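NAD nucleotidase (Haemophilus influenzae, PDB 3ZTV) degrades NAD to adenosine and nicotinamide riboside in the periplasm, acting as a zinc-dependent 5'-nucleotidase and NAD pyrophosphatase. Local coordinates at residues E29-I43 and M295-W309. Sequence-based numbering, arbitrary orientation.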
# COMPACT_ATOMS: atom_id res chain seq x y z
N GLU A 29 -9.15 7.55 -39.40
CA GLU A 29 -10.16 8.56 -39.66
C GLU A 29 -10.79 9.10 -38.37
O GLU A 29 -10.96 8.36 -37.40
CB GLU A 29 -11.24 7.97 -40.57
CG GLU A 29 -12.26 8.96 -41.09
CD GLU A 29 -13.20 8.31 -42.07
OE1 GLU A 29 -12.85 8.19 -43.26
OE2 GLU A 29 -14.30 7.88 -41.64
N THR A 30 -11.11 10.39 -38.37
CA THR A 30 -11.89 10.98 -37.30
C THR A 30 -12.81 12.05 -37.89
O THR A 30 -12.70 12.37 -39.08
CB THR A 30 -10.99 11.57 -36.19
OG1 THR A 30 -11.76 11.76 -34.99
CG2 THR A 30 -10.42 12.91 -36.62
N ARG A 31 -13.71 12.59 -37.09
CA ARG A 31 -14.61 13.63 -37.57
C ARG A 31 -14.45 14.92 -36.76
O ARG A 31 -14.36 14.88 -35.53
CB ARG A 31 -16.06 13.15 -37.52
CG ARG A 31 -16.31 11.92 -38.37
CD ARG A 31 -17.79 11.61 -38.44
NE ARG A 31 -18.04 10.29 -39.01
CZ ARG A 31 -19.25 9.81 -39.27
NH1 ARG A 31 -20.32 10.55 -39.03
NH2 ARG A 31 -19.38 8.60 -39.79
N ILE A 32 -14.39 16.04 -37.47
CA ILE A 32 -14.26 17.35 -36.86
C ILE A 32 -15.34 18.28 -37.39
O ILE A 32 -15.97 18.00 -38.42
CB ILE A 32 -12.88 17.99 -37.15
CG1 ILE A 32 -12.66 18.13 -38.66
CG2 ILE A 32 -11.76 17.17 -36.50
CD1 ILE A 32 -11.36 18.81 -39.03
N ASN A 33 -15.58 19.37 -36.68
CA ASN A 33 -16.43 20.43 -37.20
C ASN A 33 -15.56 21.55 -37.77
O ASN A 33 -14.95 22.32 -37.03
CB ASN A 33 -17.37 20.96 -36.12
CG ASN A 33 -18.57 21.66 -36.71
OD1 ASN A 33 -18.52 22.85 -37.03
ND2 ASN A 33 -19.66 20.92 -36.89
N LEU A 34 -15.53 21.62 -39.10
CA LEU A 34 -14.65 22.54 -39.81
C LEU A 34 -15.50 23.49 -40.64
O LEU A 34 -16.31 23.06 -41.46
CB LEU A 34 -13.70 21.75 -40.71
CG LEU A 34 -12.64 22.51 -41.52
CD1 LEU A 34 -11.75 23.33 -40.59
CD2 LEU A 34 -11.81 21.54 -42.34
N ASN A 35 -15.31 24.79 -40.42
CA ASN A 35 -16.13 25.79 -41.08
C ASN A 35 -17.62 25.46 -40.96
O ASN A 35 -18.39 25.67 -41.90
CB ASN A 35 -15.73 25.96 -42.55
CG ASN A 35 -14.32 26.50 -42.72
OD1 ASN A 35 -13.71 26.36 -43.78
ND2 ASN A 35 -13.79 27.11 -41.66
N GLY A 36 -18.03 24.92 -39.81
CA GLY A 36 -19.44 24.70 -39.52
C GLY A 36 -20.02 23.34 -39.90
O GLY A 36 -21.15 23.02 -39.51
N GLN A 37 -19.26 22.54 -40.64
CA GLN A 37 -19.77 21.26 -41.13
C GLN A 37 -18.98 20.08 -40.60
O GLN A 37 -17.76 20.14 -40.48
CB GLN A 37 -19.74 21.24 -42.66
CG GLN A 37 -20.36 22.46 -43.32
CD GLN A 37 -20.97 22.14 -44.67
OE1 GLN A 37 -20.27 21.83 -45.63
NE2 GLN A 37 -22.30 22.22 -44.75
N GLN A 38 -19.68 18.99 -40.30
CA GLN A 38 -19.00 17.76 -39.91
C GLN A 38 -18.20 17.22 -41.09
O GLN A 38 -18.71 17.08 -42.20
CB GLN A 38 -19.98 16.69 -39.41
CG GLN A 38 -19.32 15.35 -39.15
CD GLN A 38 -19.92 14.61 -37.97
OE1 GLN A 38 -20.58 13.58 -38.14
NE2 GLN A 38 -19.68 15.12 -36.77
N THR A 39 -16.93 16.93 -40.83
CA THR A 39 -15.96 16.64 -41.86
C THR A 39 -15.13 15.44 -41.45
O THR A 39 -14.58 15.40 -40.34
CB THR A 39 -15.04 17.86 -42.09
OG1 THR A 39 -15.85 19.02 -42.35
CG2 THR A 39 -14.09 17.64 -43.25
N LYS A 40 -15.04 14.45 -42.34
CA LYS A 40 -14.16 13.31 -42.12
C LYS A 40 -12.76 13.69 -42.57
O LYS A 40 -12.58 14.21 -43.67
CB LYS A 40 -14.63 12.09 -42.92
CG LYS A 40 -15.86 11.38 -42.37
CD LYS A 40 -16.22 10.18 -43.24
CE LYS A 40 -17.37 9.38 -42.65
NZ LYS A 40 -17.71 8.21 -43.51
N VAL A 41 -11.78 13.42 -41.71
CA VAL A 41 -10.38 13.70 -41.98
C VAL A 41 -9.53 12.54 -41.48
O VAL A 41 -10.01 11.71 -40.71
CB VAL A 41 -9.91 15.00 -41.28
CG1 VAL A 41 -10.77 16.18 -41.72
CG2 VAL A 41 -9.95 14.85 -39.75
N ASP A 42 -8.29 12.46 -41.95
CA ASP A 42 -7.33 11.49 -41.42
C ASP A 42 -6.38 12.17 -40.44
O ASP A 42 -5.92 13.29 -40.70
CB ASP A 42 -6.52 10.86 -42.56
CG ASP A 42 -7.38 9.97 -43.44
OD1 ASP A 42 -8.26 9.27 -42.90
OD2 ASP A 42 -7.18 9.98 -44.67
N ILE A 43 -6.10 11.49 -39.33
CA ILE A 43 -5.16 11.98 -38.32
C ILE A 43 -4.15 10.91 -37.95
O ILE A 43 -4.38 9.72 -38.12
CB ILE A 43 -5.87 12.44 -37.02
CG1 ILE A 43 -6.83 11.37 -36.50
CG2 ILE A 43 -6.60 13.75 -37.25
CD1 ILE A 43 -7.31 11.61 -35.07
N MET A 295 -2.58 16.00 -38.57
CA MET A 295 -3.70 15.85 -39.49
C MET A 295 -3.26 15.89 -40.95
O MET A 295 -2.35 16.64 -41.31
CB MET A 295 -4.74 16.94 -39.21
CG MET A 295 -6.08 16.77 -39.94
SD MET A 295 -7.28 18.03 -39.47
CE MET A 295 -7.54 17.57 -37.75
N SER A 296 -3.88 15.05 -41.78
CA SER A 296 -3.69 15.11 -43.22
C SER A 296 -4.53 16.21 -43.85
O SER A 296 -5.63 16.51 -43.38
CB SER A 296 -4.05 13.77 -43.84
OG SER A 296 -3.99 13.84 -45.26
N SER A 297 -4.01 16.81 -44.92
CA SER A 297 -4.78 17.78 -45.69
C SER A 297 -5.56 17.12 -46.83
O SER A 297 -6.29 17.80 -47.54
CB SER A 297 -3.85 18.84 -46.29
OG SER A 297 -3.04 18.26 -47.30
N HIS A 298 -5.40 15.82 -47.00
CA HIS A 298 -5.85 15.15 -48.23
C HIS A 298 -7.27 14.60 -48.20
O HIS A 298 -7.89 14.42 -49.25
CB HIS A 298 -4.84 14.09 -48.66
CG HIS A 298 -3.46 14.63 -48.90
ND1 HIS A 298 -3.19 15.55 -49.89
CD2 HIS A 298 -2.29 14.43 -48.24
CE1 HIS A 298 -1.91 15.87 -49.85
NE2 HIS A 298 -1.34 15.20 -48.86
N LYS A 299 -7.78 14.31 -47.01
CA LYS A 299 -9.16 13.87 -46.86
C LYS A 299 -9.96 14.96 -46.17
O LYS A 299 -9.74 15.27 -45.00
CB LYS A 299 -9.27 12.56 -46.06
CG LYS A 299 -10.72 12.09 -45.84
CD LYS A 299 -10.80 10.86 -44.94
CE LYS A 299 -10.34 9.60 -45.67
NZ LYS A 299 -10.26 8.45 -44.73
N LEU A 300 -10.88 15.55 -46.91
CA LEU A 300 -11.77 16.56 -46.35
C LEU A 300 -13.17 16.27 -46.90
O LEU A 300 -13.59 16.86 -47.90
CB LEU A 300 -11.32 17.96 -46.75
CG LEU A 300 -9.93 18.41 -46.26
CD1 LEU A 300 -9.49 19.66 -47.01
CD2 LEU A 300 -9.89 18.64 -44.75
N GLN A 301 -13.86 15.34 -46.26
CA GLN A 301 -15.14 14.86 -46.77
C GLN A 301 -16.33 15.34 -45.94
O GLN A 301 -16.29 15.32 -44.72
CB GLN A 301 -15.15 13.33 -46.85
CG GLN A 301 -14.12 12.76 -47.81
CD GLN A 301 -14.07 11.25 -47.78
OE1 GLN A 301 -14.89 10.61 -47.12
NE2 GLN A 301 -13.12 10.68 -48.50
N VAL A 302 -17.37 15.80 -46.63
CA VAL A 302 -18.62 16.18 -45.98
C VAL A 302 -19.77 15.40 -46.60
O VAL A 302 -19.69 14.95 -47.74
CB VAL A 302 -18.87 17.70 -46.09
CG1 VAL A 302 -17.71 18.48 -45.48
CG2 VAL A 302 -19.09 18.10 -47.54
N LYS A 303 -20.84 15.20 -45.83
CA LYS A 303 -21.98 14.40 -46.28
C LYS A 303 -22.90 15.23 -47.18
O LYS A 303 -23.34 16.31 -46.79
CB LYS A 303 -22.76 13.87 -45.07
CG LYS A 303 -23.85 12.86 -45.38
CD LYS A 303 -24.54 12.43 -44.09
CE LYS A 303 -25.65 11.42 -44.32
NZ LYS A 303 -25.13 10.02 -44.40
N ASN A 304 -23.18 14.73 -48.38
CA ASN A 304 -24.05 15.46 -49.30
C ASN A 304 -25.53 15.13 -49.09
O ASN A 304 -25.88 14.38 -48.18
CB ASN A 304 -23.61 15.30 -50.76
CG ASN A 304 -23.80 13.88 -51.29
OD1 ASN A 304 -24.61 13.11 -50.78
ND2 ASN A 304 -23.05 13.55 -52.33
N SER A 305 -26.39 15.70 -49.93
CA SER A 305 -27.83 15.58 -49.72
C SER A 305 -28.37 14.18 -50.01
O SER A 305 -29.49 13.85 -49.62
CB SER A 305 -28.60 16.64 -50.51
OG SER A 305 -28.10 16.79 -51.83
N GLU A 306 -27.58 13.35 -50.69
CA GLU A 306 -27.95 11.96 -50.91
C GLU A 306 -27.37 11.06 -49.82
O GLU A 306 -27.51 9.83 -49.87
CB GLU A 306 -27.51 11.48 -52.29
CG GLU A 306 -28.18 12.20 -53.45
CD GLU A 306 -27.54 13.54 -53.73
OE1 GLU A 306 -26.30 13.64 -53.59
OE2 GLU A 306 -28.27 14.49 -54.08
N GLY A 307 -26.70 11.67 -48.85
CA GLY A 307 -26.17 10.94 -47.71
C GLY A 307 -24.79 10.34 -47.94
O GLY A 307 -24.34 9.49 -47.16
N LYS A 308 -24.11 10.79 -48.99
CA LYS A 308 -22.78 10.26 -49.31
C LYS A 308 -21.66 11.21 -48.89
O LYS A 308 -21.75 12.42 -49.08
CB LYS A 308 -22.68 9.95 -50.80
CG LYS A 308 -23.57 8.80 -51.26
CD LYS A 308 -23.37 8.50 -52.73
CE LYS A 308 -21.89 8.38 -53.08
NZ LYS A 308 -21.18 7.34 -52.29
N TRP A 309 -20.60 10.65 -48.32
CA TRP A 309 -19.43 11.43 -47.95
C TRP A 309 -18.57 11.70 -49.17
O TRP A 309 -18.12 10.78 -49.84
CB TRP A 309 -18.65 10.70 -46.85
CG TRP A 309 -19.41 10.68 -45.55
CD1 TRP A 309 -20.32 9.75 -45.15
CD2 TRP A 309 -19.34 11.66 -44.51
NE1 TRP A 309 -20.82 10.09 -43.91
CE2 TRP A 309 -20.24 11.26 -43.50
CE3 TRP A 309 -18.62 12.84 -44.34
CZ2 TRP A 309 -20.42 11.99 -42.33
CZ3 TRP A 309 -18.80 13.57 -43.18
CH2 TRP A 309 -19.69 13.14 -42.19
O HOH W 1 -21.20 16.45 -43.29
O HOH W 2 -7.44 14.47 -43.85
O HOH W 3 -5.36 11.43 -46.04
O HOH W 4 -7.28 7.75 -46.26
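Lys40 lies across the indole of Trp309. Its extended chain brings CE over the ring, and NZ sits 3.5 Å from the centroid of the five-membered ring of Trp309, a cation-pi contact. CB of Lys303 packs on the opposite face. At the ring edge, CG of Gln38 comes 3.8 Å from CH2 of Trp309.

Lys40 and Gln301 form an antiparallel hydrogen-bonded pair, with Lys40 N to Gln301 O at 2.8 Å and a return bond from Gln301 N. Farther along, the backbones of Ile43 and Met295 are bridged again, and Ser296 N donates to Asp42 O.

The tightly packed side is apolar. Met295 bends at its last torsion (chi3 -67°), which turns CE against CG2 of Val41 and CG2 of Ile43. CD1 of Ile32 meets SD of Met295 tip to tip at 4.2 Å. CD2 of Leu300 packs on CG1 of Val41.

The other side is polar and more open to solvent. Lys299 NZ bridges two carboxylates, Asp42 OD1 at 2.8 Å on its syn side and Glu29 OE1 at 3.0 Å through the anti lone pair. Waters join Asp42 to Ser296.

The contact thus sets the short strand 301-303 roughly antiparallel (142°) beside strand 37-43, the second strand of the hairpin with 28-34. This hairpin belongs to the calcineurin-like phosphoesterase region. Strand 309-311 pairs with 301-303. Helix 314-325 touches Leu34 and Leu300, and strand 330-332 packs on Met295.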